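Local structure of putative amidohydrolase (Unidentified, 3MKV) at residues 377-382 and 404-409; 12-17 and 56-61. The protein is a prolidase of the amidohydrolase superfamily that probably hydrolyses dipeptides with a C-terminal proline at a centre of two zinc ions. One frame throughout, in Å; residues are numbered along the deposited sequence. Where two conformers were deposited one is given.

Interaction 1 (377-382 and 404-409); sequences HADVLV and VMKDGR
V380 and M405 form an antiparallel hydrogen-bonded pair: V380 N reaches M405 O at 2.7 Å, and M405 N returns to V380 O at the same 2.7 Å. On the face these two residues share, their side chains run side by side, M405 CB lying 3.4 Å from V380 O. The other face carries the non-hydrogen-bonded pair L381 and V404, touching through L381 CD2 and V404 CG1 at 3.9 Å.

A type I' turn from K406 to R409 joins strands 403-406 and 409-413 as a tight two-residue beta hairpin, with D407 and G408 at its corners, and two bonds clasp it. G408 N donates to A378 O at 2.8 Å. D379 keeps CG beside its own backbone N (chi1 -63°), which turns OD1 to the turn; D407 N meets that oxygen on its anti side at 2.9 Å, 33° out of the carboxylate plane, with an almost straight N-H...O angle of 174°. The carboxylates of D379 and D407 come near each other, OD1 to OD2 4.2 Å, and R128 bridges both, probably easing their repulsion. F8 of strand 5-9 and I29 of strand 25-30 cover the M405 face, while strand 56-63 lies alongside strand 380-383, opposite strand 403-406.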
loop_
_atom_site.group_PDB
_atom_site.type_symbol
_atom_site.label_atom_id
_atom_site.label_comp_id
_atom_site.label_asym_id
_atom_site.label_seq_id
_atom_site.Cartn_x
_atom_site.Cartn_y
_atom_site.Cartn_z
ATOM N N HIS A 377 -14.458 37.544 -31.888
ATOM C CA HIS A 377 -14.594 38.033 -30.516
ATOM C C HIS A 377 -14.220 39.508 -30.450
ATOM O O HIS A 377 -13.222 39.929 -31.039
ATOM C CB HIS A 377 -13.734 37.221 -29.540
ATOM C CG HIS A 377 -14.260 35.845 -29.278
ATOM N ND1 HIS A 377 -13.765 34.724 -29.910
ATOM C CD2 HIS A 377 -15.247 35.411 -28.459
ATOM C CE1 HIS A 377 -14.426 33.659 -29.493
ATOM N NE2 HIS A 377 -15.327 34.048 -28.609
ATOM N N ALA A 378 -15.029 40.289 -29.744
ATOM C CA ALA A 378 -14.745 41.704 -29.574
ATOM C C ALA A 378 -13.641 41.869 -28.541
ATOM O O ALA A 378 -13.866 42.377 -27.437
ATOM C CB ALA A 378 -15.993 42.475 -29.169
ATOM N N ASP A 379 -12.456 41.393 -28.913
ATOM C CA ASP A 379 -11.227 41.661 -28.183
ATOM C C ASP A 379 -10.521 42.751 -28.965
ATOM O O ASP A 379 -9.961 42.494 -30.033
ATOM C CB ASP A 379 -10.335 40.412 -28.131
ATOM C CG ASP A 379 -10.983 39.243 -27.390
ATOM O OD1 ASP A 379 -12.173 39.332 -26.997
ATOM O OD2 ASP A 379 -10.284 38.224 -27.198
ATOM N N VAL A 380 -10.576 43.975 -28.452
ATOM C CA VAL A 380 -10.083 45.129 -29.199
ATOM C C VAL A 380 -9.155 45.990 -28.367
ATOM O O VAL A 380 -9.373 46.181 -27.177
ATOM C CB VAL A 380 -11.247 46.028 -29.688
ATOM C CG1 VAL A 380 -10.715 47.163 -30.534
ATOM C CG2 VAL A 380 -12.260 45.216 -30.469
ATOM N N LEU A 381 -8.119 46.512 -29.006
ATOM C CA LEU A 381 -7.242 47.488 -28.374
ATOM C C LEU A 381 -7.318 48.834 -29.096
ATOM O O LEU A 381 -7.605 48.900 -30.298
ATOM C CB LEU A 381 -5.788 47.011 -28.395
ATOM C CG LEU A 381 -5.437 45.638 -27.836
ATOM C CD1 LEU A 381 -3.910 45.532 -27.667
ATOM C CD2 LEU A 381 -6.160 45.408 -26.513
ATOM N N VAL A 382 -7.051 49.902 -28.356
ATOM C CA VAL A 382 -6.798 51.198 -28.968
ATOM C C VAL A 382 -5.415 51.652 -28.540
ATOM O O VAL A 382 -5.136 51.770 -27.352
ATOM C CB VAL A 382 -7.846 52.255 -28.560
ATOM C CG1 VAL A 382 -7.293 53.659 -28.775
ATOM C CG2 VAL A 382 -9.120 52.059 -29.344
ATOM N N VAL A 404 -8.672 48.805 -23.609
ATOM C CA VAL A 404 -8.539 47.356 -23.725
ATOM C C VAL A 404 -9.898 46.671 -23.580
ATOM O O VAL A 404 -10.522 46.734 -22.530
ATOM C CB VAL A 404 -7.570 46.773 -22.674
ATOM C CG1 VAL A 404 -7.508 45.241 -22.806
ATOM C CG2 VAL A 404 -6.176 47.389 -22.816
ATOM N N MET A 405 -10.341 46.013 -24.647
ATOM C CA MET A 405 -11.655 45.391 -24.694
ATOM C C MET A 405 -11.503 43.884 -24.866
ATOM O O MET A 405 -10.854 43.433 -25.805
ATOM C CB MET A 405 -12.478 45.976 -25.861
ATOM C CG MET A 405 -13.902 45.438 -25.990
ATOM S SD MET A 405 -14.949 46.276 -27.219
ATOM C CE MET A 405 -14.868 45.189 -28.606
ATOM N N LYS A 406 -12.105 43.106 -23.972
ATOM C CA LYS A 406 -12.124 41.659 -24.069
ATOM C C LYS A 406 -13.554 41.180 -24.008
ATOM O O LYS A 406 -14.250 41.550 -23.088
ATOM C CB LYS A 406 -11.287 41.015 -22.962
ATOM C CG LYS A 406 -11.619 39.556 -22.669
ATOM C CD LYS A 406 -11.044 39.133 -21.324
ATOM C CE LYS A 406 -11.709 37.881 -20.785
ATOM N NZ LYS A 406 -11.190 37.517 -19.440
ATOM N N ASP A 407 -13.981 40.355 -24.956
ATOM C CA ASP A 407 -15.350 39.848 -24.991
ATOM C C ASP A 407 -16.379 40.979 -24.989
ATOM O O ASP A 407 -17.429 40.862 -24.349
ATOM C CB ASP A 407 -15.625 38.920 -23.798
ATOM C CG ASP A 407 -14.991 37.548 -23.958
ATOM O OD1 ASP A 407 -14.408 37.045 -22.972
ATOM O OD2 ASP A 407 -15.072 36.973 -25.068
ATOM N N GLY A 408 -16.080 42.066 -25.700
ATOM C CA GLY A 408 -17.016 43.183 -25.808
ATOM C C GLY A 408 -17.226 43.999 -24.535
ATOM O O GLY A 408 -18.191 44.754 -24.426
ATOM N N ARG A 409 -16.332 43.848 -23.562
ATOM C CA ARG A 409 -16.377 44.666 -22.361
ATOM C C ARG A 409 -15.068 45.414 -22.237
ATOM O O ARG A 409 -14.027 44.930 -22.665
ATOM C CB ARG A 409 -16.619 43.819 -21.106
ATOM C CG ARG A 409 -17.725 42.781 -21.247
ATOM C CD ARG A 409 -18.155 42.201 -19.903
ATOM N NE ARG A 409 -19.048 43.105 -19.178
ATOM C CZ ARG A 409 -19.941 42.713 -18.270
ATOM N NH1 ARG A 409 -20.071 41.424 -17.975
ATOM N NH2 ARG A 409 -20.712 43.607 -17.661
#

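Interaction 2 (12-17 and 56-61); sequences ALLDPD and TIMPGL
A12 and L13 pair in parallel with T56 and I57, and two nearly straight backbone bonds hold I57 on both its polar groups: its N donates to A12 O at 2.8 Å, and its O accepts L14 N at 2.9 Å. The same carbonyl meets carbon as well as nitrogen. L13 extends CG anti to its amide nitrogen (chi1 178°), and its branch CD1 comes to 3.4 Å from I57 O; L13 CA makes a longer CA-H...O contact with that oxygen.

L14 continues the contact past the bridged pairs. Its CB lies 3.7 Å from M58 CB, the two side chains lying alongside, both directed to the same side, with the L14 branch CD1 also near M58 CB.

A short run of chain near the N-terminus is thus joined in parallel to strand 56-63, which leads directly to the first metal ligands of the amidohydrolase barrel, H65 and H67. That strand probably links the small beta domain, built from both ends of the chain as in many members of this superfamily, to the catalytic domain.

Further along, P59 interrupts the backbone pairing. It has no amide hydrogen to offer L14 O, and instead its ring carbon CD stands 3.6 Å from L14 O. The rings of P16 and P59 pass one another, heading opposite ways, with P16 CG and P59 CG 3.9 Å apart. Helix 348-362 packs against segment 12-17, I352 touching L14, and T356 and I357 touching P16.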
loop_
_atom_site.group_PDB
_atom_site.type_symbol
_atom_site.label_atom_id
_atom_site.label_comp_id
_atom_site.label_asym_id
_atom_site.label_seq_id
_atom_site.Cartn_x
_atom_site.Cartn_y
_atom_site.Cartn_z
ATOM N N ALA A 12 -7.559 54.688 -37.230
ATOM C CA ALA A 12 -6.925 53.768 -38.152
ATOM C C ALA A 12 -7.252 52.355 -37.689
ATOM O O ALA A 12 -7.433 52.118 -36.498
ATOM C CB ALA A 12 -5.423 53.989 -38.174
ATOM N N LEU A 13 -7.343 51.431 -38.638
ATOM C CA LEU A 13 -7.626 50.037 -38.342
ATOM C C LEU A 13 -6.426 49.215 -38.732
ATOM O O LEU A 13 -5.933 49.335 -39.845
ATOM C CB LEU A 13 -8.833 49.548 -39.135
ATOM C CG LEU A 13 -9.185 48.075 -38.945
ATOM C CD1 LEU A 13 -9.299 47.754 -37.463
ATOM C CD2 LEU A 13 -10.466 47.735 -39.668
ATOM N N LEU A 14 -5.949 48.387 -37.809
ATOM C CA LEU A 14 -4.839 47.491 -38.096
ATOM C C LEU A 14 -5.397 46.128 -38.476
ATOM O O LEU A 14 -6.010 45.441 -37.655
ATOM C CB LEU A 14 -3.924 47.379 -36.884
ATOM C CG LEU A 14 -2.527 46.802 -37.104
ATOM C CD1 LEU A 14 -1.665 47.090 -35.882
ATOM C CD2 LEU A 14 -2.578 45.299 -37.413
ATOM N N ASP A 15 -5.219 45.775 -39.743
ATOM C CA ASP A 15 -5.633 44.491 -40.268
ATOM C C ASP A 15 -4.345 43.745 -40.552
ATOM O O ASP A 15 -3.638 44.051 -41.519
ATOM C CB ASP A 15 -6.456 44.666 -41.546
ATOM C CG ASP A 15 -7.048 43.353 -42.047
ATOM O OD1 ASP A 15 -6.338 42.328 -42.014
ATOM O OD2 ASP A 15 -8.223 43.345 -42.477
ATOM N N PRO A 16 -4.026 42.774 -39.687
ATOM C CA PRO A 16 -2.699 42.154 -39.612
ATOM C C PRO A 16 -2.194 41.554 -40.922
ATOM O O PRO A 16 -1.003 41.264 -41.034
ATOM C CB PRO A 16 -2.873 41.075 -38.539
ATOM C CG PRO A 16 -4.043 41.552 -37.715
ATOM C CD PRO A 16 -4.958 42.220 -38.688
ATOM N N ASP A 17 -3.067 41.377 -41.910
ATOM C CA ASP A 17 -2.588 40.936 -43.219
ATOM C C ASP A 17 -2.508 42.054 -44.252
ATOM O O ASP A 17 -2.511 41.795 -45.450
ATOM C CB ASP A 17 -3.369 39.727 -43.754
ATOM C CG ASP A 17 -4.683 39.519 -43.044
ATOM O OD1 ASP A 17 -5.440 38.624 -43.463
ATOM O OD2 ASP A 17 -4.954 40.242 -42.066
ATOM N N THR A 56 -4.972 54.242 -33.117
ATOM C CA THR A 56 -5.007 52.948 -33.795
ATOM C C THR A 56 -5.889 51.918 -33.097
ATOM O O THR A 56 -5.779 51.676 -31.892
ATOM C CB THR A 56 -3.596 52.368 -33.995
ATOM O OG1 THR A 56 -2.751 53.360 -34.599
ATOM C CG2 THR A 56 -3.655 51.141 -34.887
ATOM N N ILE A 57 -6.781 51.323 -33.872
ATOM C CA ILE A 57 -7.607 50.248 -33.380
ATOM C C ILE A 57 -7.047 48.945 -33.938
ATOM O O ILE A 57 -7.015 48.739 -35.152
ATOM C CB ILE A 57 -9.076 50.443 -33.796
ATOM C CG1 ILE A 57 -9.582 51.798 -33.296
ATOM C CG2 ILE A 57 -9.953 49.315 -33.251
ATOM C CD1 ILE A 57 -10.975 52.150 -33.769
ATOM N N MET A 58 -6.581 48.078 -33.043
ATOM C CA MET A 58 -5.977 46.808 -33.448
ATOM C C MET A 58 -6.556 45.632 -32.655
ATOM O O MET A 58 -7.121 45.818 -31.572
ATOM C CB MET A 58 -4.449 46.858 -33.282
ATOM C CG MET A 58 -3.985 46.947 -31.838
ATOM S SD MET A 58 -2.221 46.661 -31.637
ATOM C CE MET A 58 -2.142 44.966 -32.203
ATOM N N PRO A 59 -6.384 44.408 -33.175
ATOM C CA PRO A 59 -6.921 43.233 -32.483
ATOM C C PRO A 59 -6.197 42.979 -31.162
ATOM O O PRO A 59 -5.051 43.403 -30.986
ATOM C CB PRO A 59 -6.642 42.082 -33.449
ATOM C CG PRO A 59 -6.180 42.719 -34.730
ATOM C CD PRO A 59 -5.642 44.057 -34.397
ATOM N N GLY A 60 -6.874 42.292 -30.244
ATOM C CA GLY A 60 -6.257 41.834 -28.999
ATOM C C GLY A 60 -5.009 41.009 -29.249
ATOM O O GLY A 60 -4.957 40.201 -30.183
ATOM N N LEU A 61 -3.988 41.221 -28.428
ATOM C CA LEU A 61 -2.739 40.491 -28.599
ATOM C C LEU A 61 -2.857 39.105 -27.964
ATOM O O LEU A 61 -3.608 38.918 -27.004
ATOM C CB LEU A 61 -1.585 41.244 -27.959
ATOM C CG LEU A 61 -1.338 42.688 -28.372
ATOM C CD1 LEU A 61 -0.531 43.373 -27.281
ATOM C CD2 LEU A 61 -0.589 42.735 -29.685
#

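How the interactions relate
Both segments of interaction 2 precede those of interaction 1 in the sequence, yet in space the centres of the two contacts lie about 11 Å apart on one sheet. Strand 56-63 is the common member: strand 12-13 flanks it in parallel and strand 380-383 runs antiparallel beside it, itself followed by strand 403-406. Direct contacts include probable hydrogen bonds from L381 N to M58 O (2.8 Å) and from G60 N to D379 O (3.1 Å), and packing of V380 on I57. The arrangement illustrates how distant parts of a sequence build one sheet: N- and C-terminal segments meet around the strand that runs on towards the zinc site.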